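Side-chain contacts in cobalamin biosynthesis protein (Agrobacterium tumefaciens, PDB 3BY5), which probably takes part in cobalamin (vitamin B12) biosynthesis, belonging to the family of the CbiG C-terminal region, although its precise role is not established: residues 31-36 / 116-121; 37-42 / 125-130. All coordinates share one frame; numbering follows the deposited sequence.

Interaction 1. Residues 31-36 / 116-121; sequences RAAERA and PRLVVG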
ATOM      1  N   ARG A  31      -1.784  -5.737  17.718  1.00 36.34           N
ATOM      2  CA  ARG A  31      -2.885  -6.090  18.617  1.00 38.57           C
ATOM      3  C   ARG A  31      -2.763  -5.472  20.012  1.00 37.41           C
ATOM      4  O   ARG A  31      -3.778  -5.180  20.649  1.00 41.67           O
ATOM      5  CB  ARG A  31      -3.057  -7.607  18.721  1.00 41.29           C
ATOM      6  CG  ARG A  31      -3.643  -8.264  17.481  1.00 48.10           C
ATOM      7  CD  ARG A  31      -4.289  -9.594  17.835  1.00 61.09           C
ATOM      8  NE  ARG A  31      -4.207 -10.564  16.740  1.00 71.92           N
ATOM      9  CZ  ARG A  31      -5.113 -10.702  15.773  1.00 75.81           C
ATOM     10  NH1 ARG A  31      -6.195  -9.929  15.739  1.00 75.52           N
ATOM     11  NH2 ARG A  31      -4.932 -11.620  14.832  1.00 73.21           N
ATOM     12  N   ALA A  32      -1.530  -5.271  20.474  1.00 36.55           N
ATOM     13  CA  ALA A  32      -1.279  -4.575  21.738  1.00 33.73           C
ATOM     14  C   ALA A  32      -1.621  -3.092  21.627  1.00 33.18           C
ATOM     15  O   ALA A  32      -2.155  -2.517  22.567  1.00 34.43           O
ATOM     16  CB  ALA A  32       0.160  -4.761  22.192  1.00 32.91           C
ATOM     17  N   ALA A  33      -1.314  -2.494  20.476  1.00 33.00           N
ATOM     18  CA  ALA A  33      -1.675  -1.110  20.167  1.00 31.62           C
ATOM     19  C   ALA A  33      -3.186  -0.916  20.147  1.00 35.17           C
ATOM     20  O   ALA A  33      -3.702   0.067  20.683  1.00 36.94           O
ATOM     21  CB  ALA A  33      -1.080  -0.701  18.836  1.00 31.23           C
ATOM     22  N   GLU A  34      -3.881  -1.868  19.532  1.00 36.47           N
ATOM     23  CA  GLU A  34      -5.333  -1.865  19.464  1.00 38.20           C
ATOM     24  C   GLU A  34      -5.963  -1.876  20.851  1.00 38.82           C
ATOM     25  O   GLU A  34      -6.856  -1.078  21.137  1.00 42.13           O
ATOM     26  CB  GLU A  34      -5.819  -3.054  18.637  1.00 38.40           C
ATOM     27  CG  GLU A  34      -5.583  -2.869  17.157  1.00 41.23           C
ATOM     28  CD  GLU A  34      -6.072  -4.026  16.328  1.00 48.97           C
ATOM     29  OE1 GLU A  34      -6.817  -3.779  15.356  1.00 56.51           O
ATOM     30  OE2 GLU A  34      -5.714  -5.182  16.635  1.00 54.62           O
ATOM     31  N   ARG A  35      -5.468  -2.762  21.711  1.00 38.87           N
ATOM     32  CA  ARG A  35      -5.945  -2.872  23.088  1.00 37.35           C
ATOM     33  C   ARG A  35      -5.589  -1.665  23.950  1.00 36.81           C
ATOM     34  O   ARG A  35      -6.435  -1.169  24.690  1.00 41.78           O
ATOM     35  CB  ARG A  35      -5.427  -4.156  23.740  1.00 36.36           C
ATOM     36  CG  ARG A  35      -6.064  -5.416  23.193  1.00 41.87           C
ATOM     37  CD  ARG A  35      -5.730  -6.637  24.034  1.00 46.92           C
ATOM     38  NE  ARG A  35      -4.314  -6.979  23.983  1.00 49.64           N
ATOM     39  CZ  ARG A  35      -3.749  -7.750  23.057  1.00 53.46           C
ATOM     40  NH1 ARG A  35      -4.478  -8.280  22.079  1.00 54.35           N
ATOM     41  NH2 ARG A  35      -2.445  -7.988  23.111  1.00 51.78           N
ATOM     42  N   ALA A  36      -4.348  -1.190  23.837  1.00 36.83           N
ATOM     43  CA  ALA A  36      -3.859  -0.057  24.630  1.00 34.38           C
ATOM     44  C   ALA A  36      -4.538   1.262  24.311  1.00 35.26           C
ATOM     45  O   ALA A  36      -4.623   2.129  25.177  1.00 42.60           O
ATOM     46  CB  ALA A  36      -2.355   0.096  24.482  1.00 33.74           C
ATOM     47  N   PRO A 116      -0.053   8.246  21.309  1.00 47.28           N
ATOM     48  CA  PRO A 116       1.386   8.478  21.372  1.00 45.33           C
ATOM     49  C   PRO A 116       2.179   7.338  20.749  1.00 44.36           C
ATOM     50  O   PRO A 116       1.665   6.224  20.619  1.00 42.35           O
ATOM     51  CB  PRO A 116       1.660   8.547  22.877  1.00 45.69           C
ATOM     52  CG  PRO A 116       0.596   7.724  23.483  1.00 46.04           C
ATOM     53  CD  PRO A 116      -0.616   7.991  22.649  1.00 47.65           C
ATOM     54  N   ARG A 117       3.419   7.638  20.366  1.00 45.81           N
ATOM     55  CA  ARG A 117       4.330   6.672  19.760  1.00 47.95           C
ATOM     56  C   ARG A 117       4.488   5.452  20.656  1.00 44.71           C
ATOM     57  O   ARG A 117       4.793   5.567  21.843  1.00 42.21           O
ATOM     58  CB  ARG A 117       5.686   7.328  19.488  1.00 52.22           C
ATOM     59  CG  ARG A 117       6.616   6.563  18.544  1.00 60.62           C
ATOM     60  CD  ARG A 117       7.721   5.806  19.292  1.00 67.10           C
ATOM     61  NE  ARG A 117       8.296   6.576  20.394  1.00 68.67           N
ATOM     62  CZ  ARG A 117       9.497   6.361  20.925  1.00 72.02           C
ATOM     63  NH1 ARG A 117      10.285   5.405  20.452  1.00 71.90           N
ATOM     64  NH2 ARG A 117       9.923   7.118  21.927  1.00 75.08           N
ATOM     65  N   LEU A 118       4.247   4.286  20.072  1.00 42.78           N
ATOM     66  CA  LEU A 118       4.257   3.043  20.816  1.00 39.39           C
ATOM     67  C   LEU A 118       5.332   2.114  20.287  1.00 36.34           C
ATOM     68  O   LEU A 118       5.433   1.908  19.086  1.00 40.75           O
ATOM     69  CB  LEU A 118       2.889   2.366  20.729  1.00 38.32           C
ATOM     70  CG  LEU A 118       2.647   1.186  21.668  1.00 39.67           C
ATOM     71  CD1 LEU A 118       2.249   1.653  23.054  1.00 42.95           C
ATOM     72  CD2 LEU A 118       1.592   0.300  21.104  1.00 35.82           C
ATOM     73  N   VAL A 119       6.147   1.578  21.188  1.00 32.02           N
ATOM     74  CA  VAL A 119       7.087   0.516  20.847  1.00 29.27           C
ATOM     75  C   VAL A 119       6.721  -0.727  21.661  1.00 31.71           C
ATOM     76  O   VAL A 119       6.564  -0.647  22.874  1.00 32.84           O
ATOM     77  CB  VAL A 119       8.553   0.924  21.111  1.00 26.39           C
ATOM     78  CG1 VAL A 119       9.503  -0.086  20.502  1.00 25.48           C
ATOM     79  CG2 VAL A 119       8.845   2.289  20.534  1.00 21.13           C
ATOM     80  N   VAL A 120       6.535  -1.855  20.979  1.00 33.14           N
ATOM     81  CA  VAL A 120       6.246  -3.141  21.626  1.00 35.93           C
ATOM     82  C   VAL A 120       7.305  -4.147  21.192  1.00 36.88           C
ATOM     83  O   VAL A 120       7.278  -4.630  20.060  1.00 40.41           O
ATOM     84  CB  VAL A 120       4.851  -3.701  21.245  1.00 36.27           C
ATOM     85  CG1 VAL A 120       4.523  -4.921  22.086  1.00 39.90           C
ATOM     86  CG2 VAL A 120       3.762  -2.658  21.396  1.00 34.47           C
ATOM     87  N   GLY A 121       8.226  -4.475  22.092  1.00 38.33           N
ATOM     88  CA  GLY A 121       9.446  -5.182  21.705  1.00 40.45           C
ATOM     89  C   GLY A 121      10.312  -4.159  20.997  1.00 44.87           C
ATOM     90  O   GLY A 121      10.571  -3.085  21.540  1.00 48.03           O
TER
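Ala32, whose methyl faces Val120, has its carbonyl held in the helix: Ala36 N gives its hydrogen to Ala32 O at 2.9 Å. This is an ordinary i to i+4 helix bond, and what passes between residues 31-36 and 116-121 is apolar. Leu118 makes the nearer approach. Its CG stands trans to the backbone N (chi1 -169°), which carries the branch out from the strand toward the helix. At its end the methyl CD2, rather than CD1, does the touching, lying 3.6 Å from Ala33 CB and 3.7 Å from Ala33 CA; the methyl therefore rests on the CA-CB flank of this alanine. Two residues on, Val120 meets Ala32 more loosely. Both of its methyls point to the same alanine carbon, Val120 CG2 at 4.2 Å from Ala32 CB and Val120 CG1 at 4.4 Å. The two strand side chains also pack on each other, Leu118 CD2 lying 3.7 Å from Val120 CG2, so they present a continuous apolar surface to the alanines. The small helix residues permit a close backbone approach: Ala33 CA is 7.3 Å from Leu118 CA. Ala33 also rests on Val125 and Ile127 of the adjacent strand, while Phe37 extends the cover over Leu118. An alanine-lined helix laid on branched strand residues is the helix-on-sheet packing of an alpha/beta fold, here at strand 112-120, an outermost strand within the chain.

Interaction 2. Residues 37-42 / 125-130; sequences FGVTVD and VAIAMT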
ATOM      1  N   PHE A  37      -5.016   1.420  23.081  1.00 34.95           N
ATOM      2  CA  PHE A  37      -5.552   2.705  22.645  1.00 34.05           C
ATOM      3  C   PHE A  37      -7.045   2.691  22.326  1.00 38.00           C
ATOM      4  O   PHE A  37      -7.652   3.745  22.124  1.00 38.79           O
ATOM      5  CB  PHE A  37      -4.741   3.246  21.471  1.00 33.63           C
ATOM      6  CG  PHE A  37      -3.298   3.509  21.808  1.00 40.52           C
ATOM      7  CD1 PHE A  37      -2.957   4.283  22.921  1.00 42.19           C
ATOM      8  CD2 PHE A  37      -2.277   2.990  21.015  1.00 36.99           C
ATOM      9  CE1 PHE A  37      -1.624   4.531  23.241  1.00 43.69           C
ATOM     10  CE2 PHE A  37      -0.939   3.236  21.322  1.00 42.58           C
ATOM     11  CZ  PHE A  37      -0.611   4.008  22.440  1.00 42.47           C
ATOM     12  N   GLY A  38      -7.638   1.503  22.300  1.00 36.03           N
ATOM     13  CA  GLY A  38      -9.065   1.379  22.057  1.00 38.96           C
ATOM     14  C   GLY A  38      -9.400   1.636  20.608  1.00 43.44           C
ATOM     15  O   GLY A  38     -10.406   2.271  20.300  1.00 48.06           O
ATOM     16  N   VAL A  39      -8.540   1.152  19.719  1.00 45.84           N
ATOM     17  CA  VAL A  39      -8.731   1.307  18.279  1.00 45.36           C
ATOM     18  C   VAL A  39      -8.810  -0.055  17.600  1.00 47.31           C
ATOM     19  O   VAL A  39      -8.540  -1.089  18.219  1.00 47.43           O
ATOM     20  CB  VAL A  39      -7.608   2.165  17.619  1.00 43.44           C
ATOM     21  CG1 VAL A  39      -7.631   3.594  18.150  1.00 41.13           C
ATOM     22  CG2 VAL A  39      -6.231   1.529  17.815  1.00 38.55           C
ATOM     23  N   THR A  40      -9.200  -0.048  16.331  1.00 48.31           N
ATOM     24  CA  THR A  40      -9.166  -1.248  15.512  1.00 48.66           C
ATOM     25  C   THR A  40      -8.552  -0.861  14.183  1.00 44.89           C
ATOM     26  O   THR A  40      -9.142  -0.097  13.428  1.00 44.51           O
ATOM     27  CB  THR A  40     -10.571  -1.863  15.286  1.00 50.81           C
ATOM     28  OG1 THR A  40     -11.435  -1.534  16.385  1.00 55.85           O
ATOM     29  CG2 THR A  40     -10.467  -3.380  15.153  1.00 51.30           C
ATOM     30  N   VAL A  41      -7.355  -1.378  13.926  1.00 41.62           N
ATOM     31  CA  VAL A  41      -6.591  -1.071  12.721  1.00 38.74           C
ATOM     32  C   VAL A  41      -7.234  -1.731  11.506  1.00 39.67           C
ATOM     33  O   VAL A  41      -7.507  -2.933  11.515  1.00 42.67           O
ATOM     34  CB  VAL A  41      -5.125  -1.556  12.864  1.00 37.44           C
ATOM     35  CG1 VAL A  41      -4.330  -1.254  11.617  1.00 32.16           C
ATOM     36  CG2 VAL A  41      -4.469  -0.918  14.077  1.00 38.05           C
ATOM     37  N   ASP A  42      -7.487  -0.943  10.466  1.00 40.34           N
ATOM     38  CA  ASP A  42      -8.025  -1.493   9.227  1.00 42.78           C
ATOM     39  C   ASP A  42      -7.095  -1.318   8.028  1.00 41.81           C
ATOM     40  O   ASP A  42      -7.439  -1.696   6.909  1.00 41.21           O
ATOM     41  CB  ASP A  42      -9.442  -0.969   8.942  1.00 48.52           C
ATOM     42  CG  ASP A  42      -9.619   0.488   9.312  1.00 53.85           C
ATOM     43  OD1 ASP A  42      -8.848   1.319   8.794  1.00 64.33           O
ATOM     44  OD2 ASP A  42     -10.533   0.799  10.109  1.00 52.13           O
ATOM     45  N   VAL A 125       4.828   1.288  16.485  1.00 30.64           N
ATOM     46  CA  VAL A 125       3.482   1.398  15.955  1.00 29.89           C
ATOM     47  C   VAL A 125       2.976   2.819  16.157  1.00 32.56           C
ATOM     48  O   VAL A 125       2.924   3.307  17.288  1.00 33.81           O
ATOM     49  CB  VAL A 125       2.513   0.418  16.651  1.00 31.96           C
ATOM     50  CG1 VAL A 125       1.164   0.402  15.939  1.00 32.76           C
ATOM     51  CG2 VAL A 125       3.105  -0.996  16.711  1.00 34.92           C
ATOM     52  N   ALA A 126       2.620   3.474  15.051  1.00 31.92           N
ATOM     53  CA  ALA A 126       1.987   4.797  15.070  1.00 29.61           C
ATOM     54  C   ALA A 126       0.565   4.690  14.544  1.00 30.96           C
ATOM     55  O   ALA A 126       0.353   4.161  13.464  1.00 35.70           O
ATOM     56  CB  ALA A 126       2.770   5.769  14.224  1.00 22.89           C
ATOM     57  N   ILE A 127      -0.407   5.192  15.295  1.00 31.41           N
ATOM     58  CA  ILE A 127      -1.799   5.126  14.845  1.00 32.72           C
ATOM     59  C   ILE A 127      -2.312   6.489  14.377  1.00 30.99           C
ATOM     60  O   ILE A 127      -2.237   7.475  15.108  1.00 28.92           O
ATOM     61  CB  ILE A 127      -2.749   4.483  15.909  1.00 34.75           C
ATOM     62  CG1 ILE A 127      -2.408   3.005  16.114  1.00 34.37           C
ATOM     63  CG2 ILE A 127      -4.216   4.566  15.485  1.00 31.44           C
ATOM     64  CD1 ILE A 127      -1.578   2.730  17.336  1.00 40.57           C
ATOM     65  N   ALA A 128      -2.811   6.524  13.143  1.00 32.82           N
ATOM     66  CA  ALA A 128      -3.464   7.709  12.597  1.00 36.04           C
ATOM     67  C   ALA A 128      -4.917   7.419  12.246  1.00 40.48           C
ATOM     68  O   ALA A 128      -5.254   6.305  11.864  1.00 38.14           O
ATOM     69  CB  ALA A 128      -2.719   8.212  11.380  1.00 32.58           C
HETATM   70  N   MSE A 129      -5.772   8.429  12.395  1.00 49.22           N
HETATM   71  CA  MSE A 129      -7.160   8.367  11.935  1.00 59.19           C
HETATM   72  C   MSE A 129      -7.435   9.493  10.957  1.00 58.80           C
HETATM   73  O   MSE A 129      -6.906  10.592  11.109  1.00 58.71           O
HETATM   74  CB  MSE A 129      -8.130   8.463  13.105  1.00 59.70           C
HETATM   75  CG  MSE A 129      -8.733   7.143  13.509  1.00 67.28           C
HETATM   76 SE   MSE A 129      -9.013   7.030  15.429  1.00 76.25          SE
HETATM   77  CE  MSE A 129      -9.932   5.312  15.543  1.00 69.56           C
ATOM     78  N   THR A 130      -8.268   9.218   9.960  1.00 63.57           N
ATOM     79  CA  THR A 130      -8.555  10.196   8.916  1.00 67.69           C
ATOM     80  C   THR A 130      -9.883  10.913   9.163  1.00 72.36           C
ATOM     81  O   THR A 130     -10.628  10.541  10.071  1.00 72.02           O
ATOM     82  CB  THR A 130      -8.507   9.553   7.510  1.00 66.50           C
ATOM     83  OG1 THR A 130      -8.448  10.583   6.516  1.00 67.62           O
ATOM     84  CG2 THR A 130      -9.714   8.660   7.266  1.00 66.30           C
TER
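Phe37, Val39, Ile127 and Met129 carry most of the 199 Å² that the two segments bury, summed over both sides, and their contacts are apolar. Ile127 reaches two of these partners with different branches. Its CD1 lies 3.8 Å from Phe37 CD2 and 4.1 Å from Phe37 CE2, the methyl approaching the CD2-CE2 side of the ring obliquely. The ring gets there because Phe37 CG is trans to the carbonyl carbon (chi1 -62°) and CB already points at the strand. The other branch of Ile127 is its CG2, found 4.3 Å from Val39 CG2, a looser meeting. Val39 likewise divides its methyls: CG1 is set trans to the carbonyl carbon and comes to 3.9 Å from Met129 CE. Met129, present as selenomethionine, leaves its backbone alongside the loop rather than at it, but its chain bends at chi2 (145°) and brings CE closer; the selenium is more distant, Met129 SE lying 4.6 Å from Val39 CG1.

These contacts lay the exit of helix 23-37 against strand 123-129 of the mixed sheet, as in an alpha/beta fold. Gly38 is the first residue to leave helical geometry and has a phi of 74°, a conformation well suited to glycine; the chain turns there and Val39 is directed back to the strand. Ile127 is buried, with Ala33, Thr11 and Val114 also touching it.

The polar bonds of the loop run to the helix and to strand 11-17, not across to residues 125-130. Glu34 OE1, from the last turn of the helix, accepts a probable hydrogen bond from Val41 N. Asp42 OD1 bonds with Thr11 N, tying the loop to strand 11-17, the same strand that pairs through its backbone with Ala126 and Ala128.

In the fold
The centres of interactions 1 and 2 lie about 10 Å apart, both where the sheet meets the C-terminal part of helix 23-37 and the loop that follows it, leading to strand 43-46. Along the chain the segments alternate: 31-36, 37-42, 116-121, 125-130. The first two are consecutive, and the last two belong to neighbouring antiparallel strands, 112-120 and 123-129. Direct contacts join the interactions, with Leu118 O at 2.7 Å from Val125 N, a probable hydrogen bond, and Pro116 CD at 3.7 Å from Phe37 CE1. Together they bring an early helix onto the last two strands of the chain, within the one alpha/beta domain that the chain forms.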